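Local atomic coordinates of mutual gliding motility protein C (MglC) (Myxococcus xanthus DK 1622, PDB entry 7CT3), a protein that probably acts in the polarity control system that governs gliding motility, as a Roadblock/LC7-domain protein that interacts with its paralog MglB. Residues A[23-28]-A[59-64]. Residues are numbered along the deposited sequence; the frame is centred on the assembly and turned at random.
With NA (sodium ion), chain B.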
loop_
_atom_site.group_PDB
_atom_site.type_symbol
_atom_site.label_atom_id
_atom_site.label_comp_id
_atom_site.label_asym_id
_atom_site.label_seq_id
_atom_site.Cartn_x
_atom_site.Cartn_y
_atom_site.Cartn_z
HETATM N N MSE A 23 7.044 -15.034 -3.041
HETATM C CA MSE A 23 6.577 -15.639 -1.808
HETATM C C MSE A 23 5.298 -16.413 -2.120
HETATM O O MSE A 23 4.497 -15.972 -2.935
HETATM C CB MSE A 23 6.341 -14.518 -0.789
HETATM C CG MSE A 23 5.565 -14.913 0.440
HETATM SE SE MSE A 23 6.726 -15.818 1.715
HETATM C CE MSE A 23 8.291 -14.647 1.932
ATOM N N GLY A 24 5.114 -17.575 -1.485
ATOM C CA GLY A 24 3.875 -18.322 -1.621
ATOM C C GLY A 24 2.823 -17.857 -0.625
ATOM O O GLY A 24 3.201 -17.415 0.468
ATOM N N PHE A 25 1.539 -17.984 -0.965
ATOM C CA PHE A 25 0.410 -17.774 -0.021
ATOM C C PHE A 25 0.448 -18.849 1.079
ATOM O O PHE A 25 -0.186 -18.652 2.133
ATOM C CB PHE A 25 -0.919 -17.727 -0.777
ATOM C CG PHE A 25 -1.076 -16.505 -1.645
ATOM C CD1 PHE A 25 -1.214 -15.247 -1.077
ATOM C CD2 PHE A 25 -1.063 -16.607 -3.027
ATOM C CE1 PHE A 25 -1.359 -14.121 -1.873
ATOM C CE2 PHE A 25 -1.205 -15.479 -3.821
ATOM C CZ PHE A 25 -1.353 -14.237 -3.244
ATOM N N ASP A 26 1.196 -19.937 0.867
ATOM C CA ASP A 26 1.493 -20.961 1.909
ATOM C C ASP A 26 2.570 -20.443 2.877
ATOM O O ASP A 26 2.918 -21.188 3.802
ATOM C CB ASP A 26 1.888 -22.307 1.290
ATOM C CG ASP A 26 3.147 -22.310 0.434
ATOM O OD1 ASP A 26 3.771 -21.240 0.268
ATOM O OD2 ASP A 26 3.489 -23.394 -0.072
ATOM N N GLY A 27 3.082 -19.222 2.677
ATOM C CA GLY A 27 4.057 -18.573 3.578
ATOM C C GLY A 27 5.479 -19.076 3.367
ATOM O O GLY A 27 6.335 -18.798 4.225
ATOM N N ILE A 28 5.741 -19.781 2.266
ATOM C CA ILE A 28 7.101 -20.295 1.921
ATOM C C ILE A 28 7.687 -19.408 0.818
ATOM O O ILE A 28 7.072 -19.335 -0.264
ATOM C CB ILE A 28 7.040 -21.780 1.515
ATOM C CG1 ILE A 28 6.520 -22.659 2.658
ATOM C CG2 ILE A 28 8.391 -22.260 0.997
ATOM C CD1 ILE A 28 7.212 -22.427 3.984
ATOM N N ASN A 59 -0.577 -11.796 4.938
ATOM C CA ASN A 59 -2.018 -11.615 5.267
ATOM C C ASN A 59 -2.644 -10.636 4.264
ATOM O O ASN A 59 -3.676 -10.984 3.665
ATOM C CB ASN A 59 -2.232 -11.136 6.705
ATOM C CG ASN A 59 -1.908 -12.186 7.747
ATOM O OD1 ASN A 59 -1.842 -13.380 7.454
ATOM N ND2 ASN A 59 -1.705 -11.746 8.976
ATOM N N ALA A 60 -2.052 -9.451 4.096
ATOM C CA ALA A 60 -2.556 -8.392 3.187
ATOM C C ALA A 60 -2.466 -8.867 1.730
ATOM O O ALA A 60 -3.364 -8.522 0.934
ATOM C CB ALA A 60 -1.797 -7.106 3.407
ATOM N N ALA A 61 -1.436 -9.651 1.396
ATOM C CA ALA A 61 -1.195 -10.186 0.033
ATOM C C ALA A 61 -2.405 -10.998 -0.447
ATOM O O ALA A 61 -2.669 -11.000 -1.662
ATOM C CB ALA A 61 0.068 -11.014 0.017
ATOM N N GLU A 62 -3.130 -11.650 0.463
ATOM C CA GLU A 62 -4.337 -12.457 0.123
ATOM C C GLU A 62 -5.313 -11.622 -0.722
ATOM O O GLU A 62 -5.970 -12.200 -1.606
ATOM C CB GLU A 62 -4.998 -12.980 1.398
ATOM C CG GLU A 62 -4.214 -14.099 2.056
ATOM C CD GLU A 62 -4.467 -15.486 1.488
ATOM O OE1 GLU A 62 -5.426 -15.650 0.702
ATOM O OE2 GLU A 62 -3.704 -16.401 1.832
ATOM N N THR A 63 -5.398 -10.311 -0.489
ATOM C CA THR A 63 -6.346 -9.412 -1.207
ATOM C C THR A 63 -6.024 -9.386 -2.709
ATOM O O THR A 63 -6.957 -9.139 -3.498
ATOM C CB THR A 63 -6.386 -8.006 -0.591
ATOM O OG1 THR A 63 -5.133 -7.352 -0.790
ATOM C CG2 THR A 63 -6.734 -8.020 0.883
ATOM N N LEU A 64 -4.775 -9.657 -3.106
ATOM C CA LEU A 64 -4.354 -9.682 -4.538
ATOM C C LEU A 64 -5.139 -10.728 -5.339
ATOM O O LEU A 64 -5.220 -10.571 -6.566
ATOM C CB LEU A 64 -2.858 -9.983 -4.632
ATOM C CG LEU A 64 -1.926 -8.862 -4.187
ATOM C CD1 LEU A 64 -0.523 -9.401 -3.952
ATOM C CD2 LEU A 64 -1.913 -7.741 -5.219
HETATM NA NA NA B . -5.975 -9.259 -8.307
HETATM O O HOH W 1 -6.581 -11.258 -9.630
HETATM O O HOH W 2 -3.955 -9.078 -9.569
#
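Phe25 reaches from a beta hairpin to the C-terminal end of a helix and meets Ala61 and Glu62 there, a worked example of how one aromatic ring can join a turn to a helix end in a Roadblock/LC7 domain. The hairpin joins strands 17-24 and 29-34 through a type I turn from Gly24 to Gly27, and Asp26 braces it with an Asx turn to Ile28 N. With CG anti to its own carbonyl carbon (chi1 -69°), Phe25 sends its ring edge-on toward the backbone carbonyl of Ala61, near the end of helix 44-61. Its CE1 stands 3.4 Å from Ala61 O, which lies near the ring plane. The same CE1 is 3.9 Å from Ala61 CB. Glu62 runs past the ring in the opposite direction, its chain bent at chi2 and its carboxylate turned 51° from the ring plane. Its OE2 comes within 4.0 Å of Phe25 CD1 and is salt-bridged to Arg58, while OE1 is salt-bridged to Lys65. Arg58 NH1 also donates a hydrogen bond to Phe25 O, and Lys65 makes a cation-pi contact with the ring, tying both sides together. Cut back to an alanine here, the turn would probably lose its packing against Ala61 and Phe91, and Lys65 its aromatic partner. Glu62 opens a 3-10 segment that runs on to Leu64, whose O binds the sodium ion at 2.3 Å.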